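Local coordinates for cytoplasmic Protein STM1381 (Salmonella enterica subsp. enterica serovar Typhimurium, PDB 3SOZ) that is of unknown function but belongs to a putative glutamine amidotransferase family with a class I glutaminase-like fold, at residues Q171-S174 and E175-P178; I97-A100 and L101-I104. All coordinates share one frame; numbering follows the deposited sequence.

Contact 1 (Q171-S174 and E175-P178)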
# COMPACT_ATOMS: atom_id res chain seq x y z
N GLN A 171 -17.19 16.29 -30.15
CA GLN A 171 -17.51 16.41 -31.59
C GLN A 171 -16.25 16.51 -32.45
O GLN A 171 -16.00 15.61 -33.27
CB GLN A 171 -18.52 17.55 -31.93
CG GLN A 171 -20.03 17.31 -31.54
CD GLN A 171 -20.55 15.82 -31.56
OE1 GLN A 171 -21.78 15.58 -31.59
NE2 GLN A 171 -19.63 14.85 -31.49
N PRO A 172 -15.42 17.54 -32.20
CA PRO A 172 -14.33 17.96 -33.10
C PRO A 172 -13.28 16.90 -33.49
O PRO A 172 -12.41 17.20 -34.34
CB PRO A 172 -13.67 19.12 -32.32
CG PRO A 172 -14.72 19.56 -31.32
CD PRO A 172 -15.39 18.30 -30.94
N PHE A 173 -13.34 15.70 -32.90
CA PHE A 173 -12.39 14.61 -33.20
C PHE A 173 -13.07 13.26 -33.04
O PHE A 173 -14.12 13.15 -32.37
CB PHE A 173 -11.17 14.67 -32.25
CG PHE A 173 -11.54 14.54 -30.79
CD1 PHE A 173 -11.83 13.29 -30.23
CD2 PHE A 173 -11.60 15.67 -29.97
CE1 PHE A 173 -12.19 13.15 -28.91
CE2 PHE A 173 -11.96 15.53 -28.65
CZ PHE A 173 -12.25 14.28 -28.12
N SER A 174 -12.46 12.23 -33.62
CA SER A 174 -12.96 10.85 -33.44
C SER A 174 -11.88 9.87 -33.00
O SER A 174 -12.17 8.90 -32.27
CB SER A 174 -13.66 10.32 -34.71
OG SER A 174 -12.74 10.10 -35.77
N GLU A 175 -10.66 10.13 -33.47
CA GLU A 175 -9.48 9.34 -33.13
C GLU A 175 -8.58 10.06 -32.10
O GLU A 175 -8.24 11.26 -32.24
CB GLU A 175 -8.72 8.96 -34.41
CG GLU A 175 -7.17 8.83 -34.29
CD GLU A 175 -6.56 7.78 -35.24
OE1 GLU A 175 -7.20 6.71 -35.46
OE2 GLU A 175 -5.43 8.04 -35.74
N TRP A 176 -8.23 9.33 -31.04
CA TRP A 176 -7.42 9.85 -29.94
C TRP A 176 -5.92 9.56 -30.11
O TRP A 176 -5.54 8.54 -30.70
CB TRP A 176 -7.87 9.20 -28.65
CG TRP A 176 -9.10 9.79 -28.02
CD1 TRP A 176 -10.41 9.48 -28.30
CD2 TRP A 176 -9.14 10.76 -26.97
NE1 TRP A 176 -11.25 10.20 -27.49
CE2 TRP A 176 -10.51 11.00 -26.67
CE3 TRP A 176 -8.15 11.45 -26.23
CZ2 TRP A 176 -10.91 11.91 -25.66
CZ3 TRP A 176 -8.56 12.37 -25.25
CH2 TRP A 176 -9.92 12.58 -24.97
N PRO A 177 -5.06 10.45 -29.59
CA PRO A 177 -3.63 10.07 -29.58
C PRO A 177 -3.41 9.03 -28.47
O PRO A 177 -4.26 8.90 -27.56
CB PRO A 177 -2.91 11.37 -29.27
CG PRO A 177 -4.02 12.40 -28.94
CD PRO A 177 -5.31 11.70 -28.85
N PRO A 178 -2.31 8.25 -28.55
CA PRO A 178 -2.17 7.22 -27.51
C PRO A 178 -1.79 7.83 -26.14
O PRO A 178 -1.07 8.81 -26.07
CB PRO A 178 -1.03 6.35 -28.06
CG PRO A 178 -0.21 7.31 -28.85
CD PRO A 178 -1.18 8.23 -29.50
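Phe173 and Trp176 lie three residues apart on a backbone that is extended at both of them and bends at Ser174 (psi -33°), with no hydrogen bond between 171-174 and 175-178. The local motif is an edge-to-face (T-shaped) aromatic pair. It sits where the loop after strand 157-162 enters strand 175-187. The bend lets both rings come to the same side of the chain, while the side chains of Ser174 and Glu175 point the other way.

Phe173 presents the edge and Trp176 the face. The planes stand at 74°, and the Phe173 ring centre is 4.9 Å from the centre of the five-membered ring of Trp176. CE1 of Phe173 does most of the touching. It sits 3.1 Å above the Trp176 ring plane, offset toward the rim, and is 3.5 Å from Trp176 CE2. The next atom of the Phe173 edge, CZ, lies 3.7 Å from Trp176 CZ2. Phe173 CG is placed between its own backbone N and carbonyl carbon (chi1 60°). This stands the ring up from the chain, and the Trp176 indole leans back to meet its edge.

Both rings are buried. Trp232 meets each of them, and Phe238 adds a second edge-to-face partner for Trp176. These residues join the start of the strand to the C-terminal part of the chain. The polar end of the indole is held separately: Trp176 NE1 is hydrogen-bonded to Asn162 OD1 on strand 157-162, which helps to fix the rotation of the ring. That same NE1 is 3.4 Å from Phe173 CE1.

Contact 2 (I97-A100 and L101-I104)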
# COMPACT_ATOMS: atom_id res chain seq x y z
N ILE A 97 -8.55 22.54 11.95
CA ILE A 97 -8.95 23.33 10.79
C ILE A 97 -10.08 22.53 10.14
O ILE A 97 -10.23 21.36 10.45
CB ILE A 97 -7.78 23.60 9.78
CG1 ILE A 97 -7.66 22.48 8.75
CG2 ILE A 97 -6.42 23.84 10.46
CD1 ILE A 97 -7.60 22.99 7.33
N PRO A 98 -10.88 23.16 9.25
CA PRO A 98 -11.97 22.37 8.63
C PRO A 98 -11.52 21.45 7.48
O PRO A 98 -10.57 21.79 6.73
CB PRO A 98 -12.95 23.45 8.12
CG PRO A 98 -12.54 24.73 8.87
CD PRO A 98 -11.04 24.60 8.98
N ASP A 99 -12.20 20.30 7.35
CA ASP A 99 -11.98 19.34 6.26
C ASP A 99 -12.07 20.02 4.90
O ASP A 99 -13.16 20.30 4.44
CB ASP A 99 -13.00 18.20 6.37
CG ASP A 99 -12.91 17.19 5.21
OD1 ASP A 99 -12.35 17.53 4.13
OD2 ASP A 99 -13.42 16.05 5.37
N ALA A 100 -10.92 20.28 4.27
CA ALA A 100 -10.79 20.92 2.92
C ALA A 100 -11.59 20.26 1.81
O ALA A 100 -11.89 20.89 0.78
CB ALA A 100 -9.34 20.98 2.51
N LEU A 101 -11.90 18.98 1.99
CA LEU A 101 -12.59 18.18 1.00
C LEU A 101 -14.09 18.31 1.21
O LEU A 101 -14.87 18.17 0.25
CB LEU A 101 -12.13 16.72 1.09
CG LEU A 101 -11.08 16.08 0.15
CD1 LEU A 101 -10.18 17.05 -0.64
CD2 LEU A 101 -10.23 15.05 0.88
N GLN A 102 -14.50 18.55 2.46
CA GLN A 102 -15.88 18.94 2.74
C GLN A 102 -16.07 20.26 2.03
O GLN A 102 -17.05 20.44 1.33
CB GLN A 102 -16.16 19.11 4.24
CG GLN A 102 -17.03 18.04 4.89
CD GLN A 102 -18.23 17.65 4.05
OE1 GLN A 102 -18.77 16.56 4.23
NE2 GLN A 102 -18.64 18.51 3.14
N LEU A 103 -15.10 21.17 2.19
CA LEU A 103 -15.18 22.45 1.51
C LEU A 103 -15.43 22.34 0.02
O LEU A 103 -16.27 23.06 -0.51
CB LEU A 103 -13.95 23.32 1.77
CG LEU A 103 -14.10 24.15 3.04
CD1 LEU A 103 -12.75 24.46 3.77
CD2 LEU A 103 -14.91 25.43 2.73
N ILE A 104 -14.71 21.45 -0.66
CA ILE A 104 -14.87 21.31 -2.10
C ILE A 104 -16.23 20.66 -2.40
O ILE A 104 -16.94 21.07 -3.33
CB ILE A 104 -13.67 20.59 -2.75
CG1 ILE A 104 -12.46 21.53 -2.74
CG2 ILE A 104 -13.96 20.18 -4.19
CD1 ILE A 104 -11.14 20.86 -2.59
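The carboxylate of Asp99 reaches forward over the first turn of helix 100-109 and meets the backbone N-H groups of Leu101 and Gln102. This is an N-cap: the aspartate stands right before the helix and its side chain accepts from two early amides. Asp99 CG is anti to its own backbone N (chi1 176°), which swings OD1 toward the helix start.

One oxygen takes both bonds, but from different directions. Leu101 N, 2.6 Å from Asp99 OD1, approaches nearly along the C-O bond. Gln102 N, 2.9 Å from Asp99 OD1, comes from well above the carboxylate plane, 75° out of it. The amides at the helix start would be expected to stabilise the negative charge.

The Gln102 side chain runs past the carboxylate without bonding to it. Gln102 CB packs 3.9 Å from Asp99 CB, and the Gln102 amide plane is turned 64° from that of the carboxylate. The end of Gln102 then leads away, and its side chain touches Val136.

Around the cap, Pro98 and Leu103 meet loosely, in the positions of a hydrophobic staple, with Pro98 CB 4.5 Å from Leu103 CD1. The side chain of Leu101 touches Phe84 and Leu85 of helix 81-85. Asp99 also packs on Gln156 of a second subunit, so the cap lies near a subunit contact.

The backbone carries on the helical pattern. Leu103 N bonds to Asp99 O at 3.1 Å, and Ile104 N bonds to Ala100 O at 3.2 Å, while Ile104 CD1 lies 3.5 Å from the same Ala100 O.

Overall arrangement
From the N terminus the chain reaches contact 2 first. There the loop after helix 88-91 turns into helix 100-109, which leads on to the parallel strand 113-117. Contact 1 comes later, where the loop after strand 157-162 joins strand 175-187 in the antiparallel part of the same mixed sheet. The two are in series and neither crosses the other. Each is local and closes no long loop. They lie on opposite sides of the chain's centre. The centres of contact 1 and contact 2 are about 37 Å apart, and the nearest atoms of contact 1 and contact 2 are about 22 Å apart. Contact 2 faces helix 81-85 and a second subunit; contact 1 joins strands 157-162 and 175-187 to the C-terminal region.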